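Long-range contact in carbohydrate binding family 6 (Clostridium thermocellum, PDB 5A8C), which probably removes arabinofuranosyl groups from arabinose-containing polysaccharides, as an alpha-L-arabinofuranosidase of glycoside hydrolase family 43 with a five-bladed beta-propeller fold: residues Asp56-Ile68 against Gly292-Asp304. Numbering follows the deposited sequence.
Sequences DSDATPGQSTYNI and GLDPVYQRNVCID. With TRS (2-amino-2-hydroxymethyl-propane-1,3-diol), chain C.
D56 and Q298 bring the two backbones to 5.7 Å between their CA atoms, and Y66 and Y297 form the second close approach, where the 56-68 loop meets the turn leading into strand 300-306. R299, its chain bent at chi3 (-78°) to bring NE and NH2 round to the carboxylate, grips D56 side-on, carboxylate and guanidinium nearly coplanar. R299 NH2 reaches D56 OD1 at 2.8 Å, almost straight at 174°, and NE takes the syn lone pair of OD2. The anti lone pair of that oxygen receives R299 N, so three bonds fix the buried carboxylate. Y297 puts its ring edge against one face of Y66, T-shaped, with centroids 5.3 Å apart; T65 O lies over the Y297 face. Q298 OE1 accepts A59 N at 2.9 Å, and a water joins S57 O and Y297 O to Q63 NE2. A Tris molecule, probably from the crystallisation liquor, sets its C3 over the opposite face of Y66, toward the rim; its O3 accepts from R299 NH1 and NH2, its amine donates to Y66 OH. D39, D162 and E211 also bind it, consistent with the GH43 active-site pocket. The contact ties the loop between strands 48-56 and 70-76 to the turn just ahead of strand 300-306, which pairs with 277-284.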
loop_
_atom_site.group_PDB
_atom_site.type_symbol
_atom_site.label_atom_id
_atom_site.label_comp_id
_atom_site.label_asym_id
_atom_site.label_seq_id
_atom_site.Cartn_x
_atom_site.Cartn_y
_atom_site.Cartn_z
ATOM N N ASP A 56 3.152 -11.684 -5.850
ATOM C CA ASP A 56 2.825 -12.991 -5.321
ATOM C C ASP A 56 3.448 -14.039 -6.236
ATOM O O ASP A 56 2.976 -14.223 -7.361
ATOM C CB ASP A 56 1.290 -13.220 -5.261
ATOM C CG ASP A 56 0.590 -12.690 -4.032
ATOM O OD1 ASP A 56 1.221 -12.473 -2.974
ATOM O OD2 ASP A 56 -0.670 -12.571 -4.139
ATOM N N SER A 57 4.481 -14.715 -5.786
ATOM C CA SER A 57 5.122 -15.739 -6.611
ATOM C C SER A 57 4.140 -16.859 -6.939
ATOM O O SER A 57 3.246 -17.180 -6.163
ATOM C CB SER A 57 6.293 -16.355 -5.892
ATOM O OG SER A 57 7.258 -15.365 -5.566
ATOM N N ASP A 58 4.279 -17.463 -8.120
ATOM C CA ASP A 58 3.471 -18.618 -8.420
ATOM C C ASP A 58 3.552 -19.628 -7.277
ATOM O O ASP A 58 4.630 -19.902 -6.745
ATOM C CB ASP A 58 3.953 -19.236 -9.721
ATOM C CG ASP A 58 3.732 -18.323 -10.921
ATOM O OD1 ASP A 58 2.925 -17.382 -10.875
ATOM O OD2 ASP A 58 4.425 -18.580 -11.953
ATOM N N ALA A 59 2.422 -20.209 -6.933
ATOM C CA ALA A 59 2.327 -21.103 -5.785
ATOM C C ALA A 59 3.284 -22.269 -5.853
ATOM O O ALA A 59 3.473 -22.818 -6.947
ATOM C CB ALA A 59 0.905 -21.603 -5.594
ATOM N N THR A 60 3.836 -22.642 -4.713
ATOM C CA THR A 60 4.741 -23.772 -4.632
ATOM C C THR A 60 4.151 -24.846 -3.749
ATOM O O THR A 60 3.432 -24.532 -2.803
ATOM C CB THR A 60 6.097 -23.318 -4.044
ATOM O OG1 THR A 60 5.896 -22.673 -2.796
ATOM C CG2 THR A 60 6.794 -22.356 -4.923
ATOM N N PRO A 61 4.495 -26.122 -3.975
ATOM C CA PRO A 61 4.051 -27.169 -3.070
ATOM C C PRO A 61 4.619 -26.965 -1.676
ATOM O O PRO A 61 5.808 -26.700 -1.511
ATOM C CB PRO A 61 4.555 -28.449 -3.715
ATOM C CG PRO A 61 4.803 -28.104 -5.138
ATOM C CD PRO A 61 5.173 -26.676 -5.160
ATOM N N GLY A 62 3.721 -27.033 -0.698
ATOM C CA GLY A 62 4.093 -26.774 0.681
ATOM C C GLY A 62 3.917 -25.353 1.158
ATOM O O GLY A 62 4.122 -25.080 2.338
ATOM N N GLN A 63 3.557 -24.439 0.273
ATOM C CA GLN A 63 3.452 -23.056 0.642
ATOM C C GLN A 63 2.386 -22.822 1.676
ATOM O O GLN A 63 1.234 -23.203 1.490
ATOM C CB GLN A 63 3.119 -22.204 -0.599
ATOM C CG GLN A 63 3.100 -20.719 -0.292
ATOM C CD GLN A 63 3.061 -19.871 -1.534
ATOM O OE1 GLN A 63 3.095 -20.366 -2.669
ATOM N NE2 GLN A 63 2.989 -18.580 -1.372
ATOM N N SER A 64 2.768 -22.161 2.770
ATOM C CA SER A 64 1.824 -21.870 3.849
ATOM C C SER A 64 1.999 -20.449 4.390
ATOM O O SER A 64 1.539 -20.136 5.477
ATOM C CB SER A 64 1.953 -22.894 4.947
ATOM O OG SER A 64 3.257 -22.837 5.489
ATOM N N THR A 65 2.667 -19.591 3.633
ATOM C CA THR A 65 2.755 -18.176 3.933
ATOM C C THR A 65 3.105 -17.469 2.611
ATOM O O THR A 65 3.200 -18.083 1.547
ATOM C CB THR A 65 3.752 -17.890 5.076
ATOM O OG1 THR A 65 3.610 -16.507 5.432
ATOM C CG2 THR A 65 5.128 -18.156 4.647
ATOM N N TYR A 66 3.237 -16.158 2.710
ATOM C CA TYR A 66 3.577 -15.339 1.576
ATOM C C TYR A 66 4.865 -15.798 0.908
ATOM O O TYR A 66 5.767 -16.324 1.571
ATOM C CB TYR A 66 3.725 -13.872 2.004
ATOM C CG TYR A 66 2.494 -13.312 2.667
ATOM C CD1 TYR A 66 1.372 -12.996 1.925
ATOM C CD2 TYR A 66 2.442 -13.120 4.028
ATOM C CE1 TYR A 66 0.210 -12.530 2.511
ATOM C CE2 TYR A 66 1.295 -12.634 4.639
ATOM C CZ TYR A 66 0.201 -12.320 3.864
ATOM O OH TYR A 66 -0.938 -11.803 4.400
ATOM N N ASN A 67 4.978 -15.517 -0.388
ATOM C CA ASN A 67 6.243 -15.626 -1.104
ATOM C C ASN A 67 6.345 -14.428 -2.042
ATOM O O ASN A 67 5.976 -14.524 -3.211
ATOM C CB ASN A 67 6.349 -16.949 -1.851
ATOM C CG ASN A 67 7.666 -17.111 -2.511
ATOM O OD1 ASN A 67 8.615 -16.315 -2.316
ATOM N ND2 ASN A 67 7.750 -18.133 -3.363
ATOM N N ILE A 68 6.739 -13.294 -1.455
ATOM C CA ILE A 68 6.763 -11.983 -2.118
ATOM C C ILE A 68 8.229 -11.480 -2.066
ATOM O O ILE A 68 8.605 -10.739 -1.135
ATOM C CB ILE A 68 5.825 -10.980 -1.443
ATOM C CG1 ILE A 68 4.372 -11.499 -1.406
ATOM C CG2 ILE A 68 5.880 -9.651 -2.169
ATOM C CD1 ILE A 68 3.520 -10.763 -0.379
ATOM N N GLY A 292 -8.761 -21.881 -11.569
ATOM C CA GLY A 292 -8.898 -22.979 -10.637
ATOM C C GLY A 292 -7.718 -23.139 -9.702
ATOM O O GLY A 292 -7.489 -24.247 -9.237
ATOM N N LEU A 293 -6.971 -22.072 -9.482
ATOM C CA LEU A 293 -5.727 -22.116 -8.714
ATOM C C LEU A 293 -5.966 -21.768 -7.262
ATOM O O LEU A 293 -7.028 -21.219 -6.909
ATOM C CB LEU A 293 -4.728 -21.157 -9.311
ATOM C CG LEU A 293 -4.388 -21.406 -10.773
ATOM C CD1 LEU A 293 -3.512 -20.279 -11.231
ATOM C CD2 LEU A 293 -3.748 -22.755 -11.020
ATOM N N ASP A 294 -5.000 -22.059 -6.400
ATOM C CA ASP A 294 -5.131 -21.758 -4.991
ATOM C C ASP A 294 -5.114 -20.245 -4.794
ATOM O O ASP A 294 -4.113 -19.600 -5.107
ATOM C CB ASP A 294 -4.013 -22.408 -4.220
ATOM C CG ASP A 294 -4.160 -22.232 -2.711
ATOM O OD1 ASP A 294 -4.927 -21.364 -2.223
ATOM O OD2 ASP A 294 -3.494 -23.040 -2.036
ATOM N N PRO A 295 -6.206 -19.625 -4.301
ATOM C CA PRO A 295 -6.258 -18.160 -4.325
ATOM C C PRO A 295 -5.584 -17.500 -3.139
ATOM O O PRO A 295 -5.428 -16.278 -3.156
ATOM C CB PRO A 295 -7.754 -17.917 -4.246
ATOM C CG PRO A 295 -8.278 -19.030 -3.424
ATOM C CD PRO A 295 -7.470 -20.227 -3.842
ATOM N N VAL A 296 -5.165 -18.228 -2.095
ATOM C CA VAL A 296 -4.756 -17.549 -0.864
ATOM C C VAL A 296 -3.614 -16.581 -1.086
ATOM O O VAL A 296 -3.632 -15.460 -0.553
ATOM C CB VAL A 296 -4.466 -18.556 0.267
ATOM C CG1 VAL A 296 -3.938 -17.852 1.518
ATOM C CG2 VAL A 296 -5.699 -19.332 0.598
ATOM N N TYR A 297 -2.594 -17.016 -1.810
ATOM C CA TYR A 297 -1.378 -16.229 -2.067
ATOM C C TYR A 297 -1.197 -15.991 -3.567
ATOM O O TYR A 297 -0.054 -15.871 -4.041
ATOM C CB TYR A 297 -0.134 -16.899 -1.510
ATOM C CG TYR A 297 -0.241 -17.178 -0.020
ATOM C CD1 TYR A 297 -0.231 -16.149 0.903
ATOM C CD2 TYR A 297 -0.366 -18.464 0.439
ATOM C CE1 TYR A 297 -0.322 -16.381 2.257
ATOM C CE2 TYR A 297 -0.480 -18.724 1.812
ATOM C CZ TYR A 297 -0.494 -17.678 2.685
ATOM O OH TYR A 297 -0.641 -17.916 4.052
ATOM N N GLN A 298 -2.297 -15.921 -4.327
ATOM C CA GLN A 298 -2.233 -15.664 -5.768
ATOM C C GLN A 298 -3.287 -14.643 -6.104
ATOM O O GLN A 298 -4.360 -14.946 -6.640
ATOM C CB GLN A 298 -2.340 -16.939 -6.588
ATOM C CG GLN A 298 -1.061 -17.786 -6.463
ATOM C CD GLN A 298 -1.049 -19.064 -7.266
ATOM O OE1 GLN A 298 -0.086 -19.323 -7.989
ATOM N NE2 GLN A 298 -2.050 -19.906 -7.062
ATOM N N ARG A 299 -2.984 -13.373 -5.799
ATOM C CA ARG A 299 -3.887 -12.239 -5.939
ATOM C C ARG A 299 -3.674 -11.547 -7.291
ATOM O O ARG A 299 -2.701 -11.800 -7.988
ATOM C CB ARG A 299 -3.676 -11.289 -4.772
ATOM C CG ARG A 299 -4.114 -11.889 -3.431
ATOM C CD ARG A 299 -3.568 -11.173 -2.236
ATOM N NE ARG A 299 -2.181 -11.536 -1.975
ATOM C CZ ARG A 299 -1.499 -11.031 -0.953
ATOM N NH1 ARG A 299 -2.107 -10.343 -0.002
ATOM N NH2 ARG A 299 -0.196 -11.201 -0.886
ATOM N N ASN A 300 -4.582 -10.624 -7.614
ATOM C CA ASN A 300 -4.384 -9.743 -8.771
ATOM C C ASN A 300 -4.868 -8.347 -8.444
ATOM O O ASN A 300 -5.893 -8.150 -7.764
ATOM C CB ASN A 300 -5.055 -10.284 -10.035
ATOM C CG ASN A 300 -6.551 -10.459 -9.851
ATOM O OD1 ASN A 300 -7.039 -11.500 -9.429
ATOM N ND2 ASN A 300 -7.303 -9.406 -10.177
ATOM N N VAL A 301 -4.175 -7.365 -9.001
ATOM C CA VAL A 301 -4.546 -5.963 -8.833
ATOM C C VAL A 301 -5.872 -5.655 -9.497
ATOM O O VAL A 301 -6.250 -6.201 -10.539
ATOM C CB VAL A 301 -3.412 -5.069 -9.335
ATOM C CG1 VAL A 301 -3.160 -5.233 -10.837
ATOM C CG2 VAL A 301 -3.591 -3.611 -9.000
ATOM N N CYS A 302 -6.586 -4.666 -8.939
ATOM C CA CYS A 302 -7.844 -4.114 -9.394
ATOM C C CYS A 302 -7.819 -2.592 -9.276
ATOM O O CYS A 302 -7.082 -2.057 -8.456
ATOM C CB CYS A 302 -9.025 -4.676 -8.596
ATOM S SG CYS A 302 -9.317 -6.440 -8.699
ATOM N N ILE A 303 -8.713 -1.942 -9.995
ATOM C CA ILE A 303 -8.883 -0.499 -9.918
ATOM C C ILE A 303 -10.335 -0.144 -10.084
ATOM O O ILE A 303 -11.010 -0.689 -10.978
ATOM C CB ILE A 303 -7.951 0.241 -10.907
ATOM C CG1 ILE A 303 -8.001 1.751 -10.696
ATOM C CG2 ILE A 303 -8.248 -0.144 -12.363
ATOM C CD1 ILE A 303 -6.919 2.502 -11.471
ATOM N N ASP A 304 -10.834 0.819 -9.304
ATOM C CA ASP A 304 -12.162 1.369 -9.456
ATOM C C ASP A 304 -12.174 2.842 -9.122
ATOM O O ASP A 304 -11.317 3.308 -8.364
ATOM C CB ASP A 304 -13.233 0.579 -8.679
ATOM C CG ASP A 304 -13.766 -0.628 -9.510
ATOM O OD1 ASP A 304 -14.314 -0.369 -10.615
ATOM O OD2 ASP A 304 -13.624 -1.792 -9.064
HETATM C C TRS C . 0.240 -8.230 3.684
HETATM C C1 TRS C . 1.055 -8.206 4.972
HETATM C C2 TRS C . -0.087 -6.810 3.247
HETATM C C3 TRS C . 0.982 -9.015 2.566
HETATM N N TRS C . -1.066 -8.940 3.957
HETATM O O1 TRS C . 2.244 -7.458 4.740
HETATM O O2 TRS C . -1.059 -6.213 4.110
HETATM O O3 TRS C . 0.209 -9.246 1.428
HETATM O O HOH W 1 2.515 -16.695 -3.586
#